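Nitroalkane oxidase (PDB 3MKH) catalyses the FAD-dependent oxidation of nitroalkanes to aldehydes or ketones, consuming oxygen and releasing nitrite and hydrogen peroxide. Local coordinates at residues Arg43-Gln48 / Trp177-Cys182. Residues are numbered along the deposited sequence; the frame is centred on the assembly and turned at random.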
loop_
_atom_site.group_PDB
_atom_site.type_symbol
_atom_site.label_atom_id
_atom_site.label_comp_id
_atom_site.label_asym_id
_atom_site.label_seq_id
_atom_site.Cartn_x
_atom_site.Cartn_y
_atom_site.Cartn_z
ATOM N N ARG A 43 -11.277 27.240 23.530
ATOM C CA ARG A 43 -11.928 26.845 22.284
ATOM C C ARG A 43 -13.140 25.972 22.603
ATOM O O ARG A 43 -14.248 26.232 22.132
ATOM C CB ARG A 43 -10.965 26.104 21.349
ATOM C CG ARG A 43 -9.965 27.022 20.689
ATOM C CD ARG A 43 -9.279 26.408 19.474
ATOM N NE ARG A 43 -8.574 27.457 18.737
ATOM C CZ ARG A 43 -8.131 27.349 17.491
ATOM N NH1 ARG A 43 -8.286 26.219 16.804
ATOM N NH2 ARG A 43 -7.526 28.388 16.929
ATOM N N PHE A 44 -12.914 24.935 23.399
ATOM C CA PHE A 44 -13.995 24.069 23.872
ATOM C C PHE A 44 -15.085 24.903 24.561
ATOM O O PHE A 44 -16.251 24.847 24.193
ATOM C CB PHE A 44 -13.426 23.038 24.846
ATOM C CG PHE A 44 -14.455 22.382 25.707
ATOM C CD1 PHE A 44 -15.337 21.455 25.174
ATOM C CD2 PHE A 44 -14.522 22.667 27.064
ATOM C CE1 PHE A 44 -16.274 20.832 25.974
ATOM C CE2 PHE A 44 -15.454 22.055 27.868
ATOM C CZ PHE A 44 -16.336 21.136 27.323
ATOM N N GLN A 45 -14.698 25.689 25.558
ATOM C CA GLN A 45 -15.680 26.457 26.318
ATOM C C GLN A 45 -16.523 27.348 25.413
ATOM O O GLN A 45 -17.736 27.453 25.600
ATOM C CB GLN A 45 -15.010 27.271 27.434
ATOM C CG GLN A 45 -14.387 26.426 28.531
ATOM C CD GLN A 45 -13.934 27.262 29.728
ATOM O OE1 GLN A 45 -14.293 26.980 30.881
ATOM N NE2 GLN A 45 -13.166 28.301 29.457
ATOM N N SER A 46 -15.888 27.958 24.411
ATOM C CA SER A 46 -16.577 28.873 23.513
ATOM C C SER A 46 -17.661 28.189 22.669
ATOM O O SER A 46 -18.465 28.863 22.044
ATOM C CB SER A 46 -15.587 29.586 22.575
ATOM O OG SER A 46 -15.185 28.737 21.504
ATOM N N THR A 47 -17.672 26.861 22.626
ATOM C CA THR A 47 -18.705 26.171 21.844
ATOM C C THR A 47 -19.996 25.885 22.626
ATOM O O THR A 47 -20.916 25.272 22.101
ATOM C CB THR A 47 -18.190 24.841 21.238
ATOM O OG1 THR A 47 -17.815 23.947 22.291
ATOM C CG2 THR A 47 -16.981 25.092 20.345
ATOM N N GLN A 48 -20.072 26.336 23.870
ATOM C CA GLN A 48 -21.267 26.047 24.662
ATOM C C GLN A 48 -22.561 26.608 24.044
ATOM O O GLN A 48 -23.564 25.893 23.932
ATOM C CB GLN A 48 -21.107 26.496 26.121
ATOM C CG GLN A 48 -22.240 25.960 27.015
ATOM C CD GLN A 48 -22.128 26.373 28.469
ATOM O OE1 GLN A 48 -21.230 27.116 28.851
ATOM N NE2 GLN A 48 -23.066 25.902 29.289
ATOM N N TRP A 177 -18.254 22.005 31.120
ATOM C CA TRP A 177 -17.954 23.310 30.539
ATOM C C TRP A 177 -16.996 24.139 31.395
ATOM O O TRP A 177 -16.216 24.938 30.864
ATOM C CB TRP A 177 -19.235 24.109 30.305
ATOM C CG TRP A 177 -20.164 23.471 29.331
ATOM C CD1 TRP A 177 -21.408 22.962 29.599
ATOM C CD2 TRP A 177 -19.940 23.271 27.929
ATOM N NE1 TRP A 177 -21.971 22.463 28.450
ATOM C CE2 TRP A 177 -21.092 22.633 27.411
ATOM C CE3 TRP A 177 -18.882 23.573 27.059
ATOM C CZ2 TRP A 177 -21.213 22.282 26.070
ATOM C CZ3 TRP A 177 -19.002 23.219 25.714
ATOM C CH2 TRP A 177 -20.168 22.589 25.233
ATOM N N ASP A 178 -17.062 23.943 32.711
ATOM C CA ASP A 178 -16.288 24.756 33.648
ATOM C C ASP A 178 -15.133 23.953 34.259
ATOM O O ASP A 178 -14.466 24.412 35.190
ATOM C CB ASP A 178 -17.192 25.366 34.729
ATOM C CG ASP A 178 -17.765 24.332 35.685
ATOM O OD1 ASP A 178 -17.517 23.114 35.504
ATOM O OD2 ASP A 178 -18.480 24.749 36.625
ATOM N N PHE A 179 -14.923 22.742 33.739
ATOM C CA PHE A 179 -13.804 21.907 34.146
ATOM C C PHE A 179 -13.909 21.366 35.572
ATOM O O PHE A 179 -12.931 20.892 36.132
ATOM C CB PHE A 179 -12.483 22.660 33.925
ATOM C CG PHE A 179 -12.285 23.078 32.497
ATOM C CD1 PHE A 179 -12.514 22.171 31.471
ATOM C CD2 PHE A 179 -11.897 24.364 32.175
ATOM C CE1 PHE A 179 -12.352 22.550 30.151
ATOM C CE2 PHE A 179 -11.726 24.745 30.854
ATOM C CZ PHE A 179 -11.959 23.827 29.844
ATOM N N LYS A 180 -15.098 21.402 36.148
ATOM C CA LYS A 180 -15.273 20.840 37.479
ATOM C C LYS A 180 -16.158 19.592 37.460
ATOM O O LYS A 180 -16.665 19.162 38.497
ATOM C CB LYS A 180 -15.820 21.903 38.441
ATOM C CG LYS A 180 -14.827 23.036 38.711
ATOM C CD LYS A 180 -15.384 24.005 39.754
ATOM C CE LYS A 180 -14.489 25.228 39.917
ATOM N NZ LYS A 180 -13.049 24.861 40.092
ATOM N N GLY A 181 -16.347 19.023 36.270
ATOM C CA GLY A 181 -17.080 17.776 36.123
ATOM C C GLY A 181 -18.343 17.908 35.296
ATOM O O GLY A 181 -19.152 18.824 35.485
ATOM N N CYS A 182 -18.526 16.986 34.363
ATOM C CA CYS A 182 -19.689 17.072 33.485
ATOM C C CYS A 182 -20.967 16.625 34.217
ATOM O O CYS A 182 -20.907 16.146 35.353
ATOM C CB CYS A 182 -19.458 16.243 32.216
ATOM S SG CYS A 182 -19.516 14.444 32.484
#
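The indole of W177 lies against Q48 and F44 and makes the main surface on the 177-182 side. The Q48 chain runs extended over one indole face. Its CG sits 3.6 Å from the centroid of the five-membered ring, close to the ring normal, which makes a CH-pi contact. The Q48 amide follows on, stacked on the indole with the planes 11° apart, and NE2 lies 3.4 Å from CD1 of W177. CG of Q48 stands anti to the backbone N (chi1 -169°), which sends the chain out across the ring. Two N-H groups go to one residue: Q48 NE2 hydrogen-bonds to S127 OG and W177 NE1 to S127 O, which should fix how amide and indole are turned.

The F44 ring is nearly parallel to the six-membered ring of W177, with planes at 17°. The rings are offset, so little of one lies over the other; CZ of F44 is 3.5 Å from CE3 of W177. F44 O meets the indole at its edge, in plane. That same oxygen takes bonds from T47 N and T47 OG1, the latter at 2.6 Å. F179 completes the aromatic cluster, its CE1 3.8 Å from CD2 of F44 and the planes oblique. CG of Q45 packs 3.8 Å from CZ of F179. Without the indole, as with an alanine here, the Q48 amide would probably lose its stacking surface and a gap would open beside F44.

D178 OD1 closes an Asx turn with K180 N, and OD2 forms a salt bridge with R213 of helix 213-219. Y51 of helix 48-56 meets W177 edge-to-face, as H229 does F179. The contact joins the turn between helices 41-45 and 48-56 to the loop linking strands 161-168 and 184-191 of the beta-sheet.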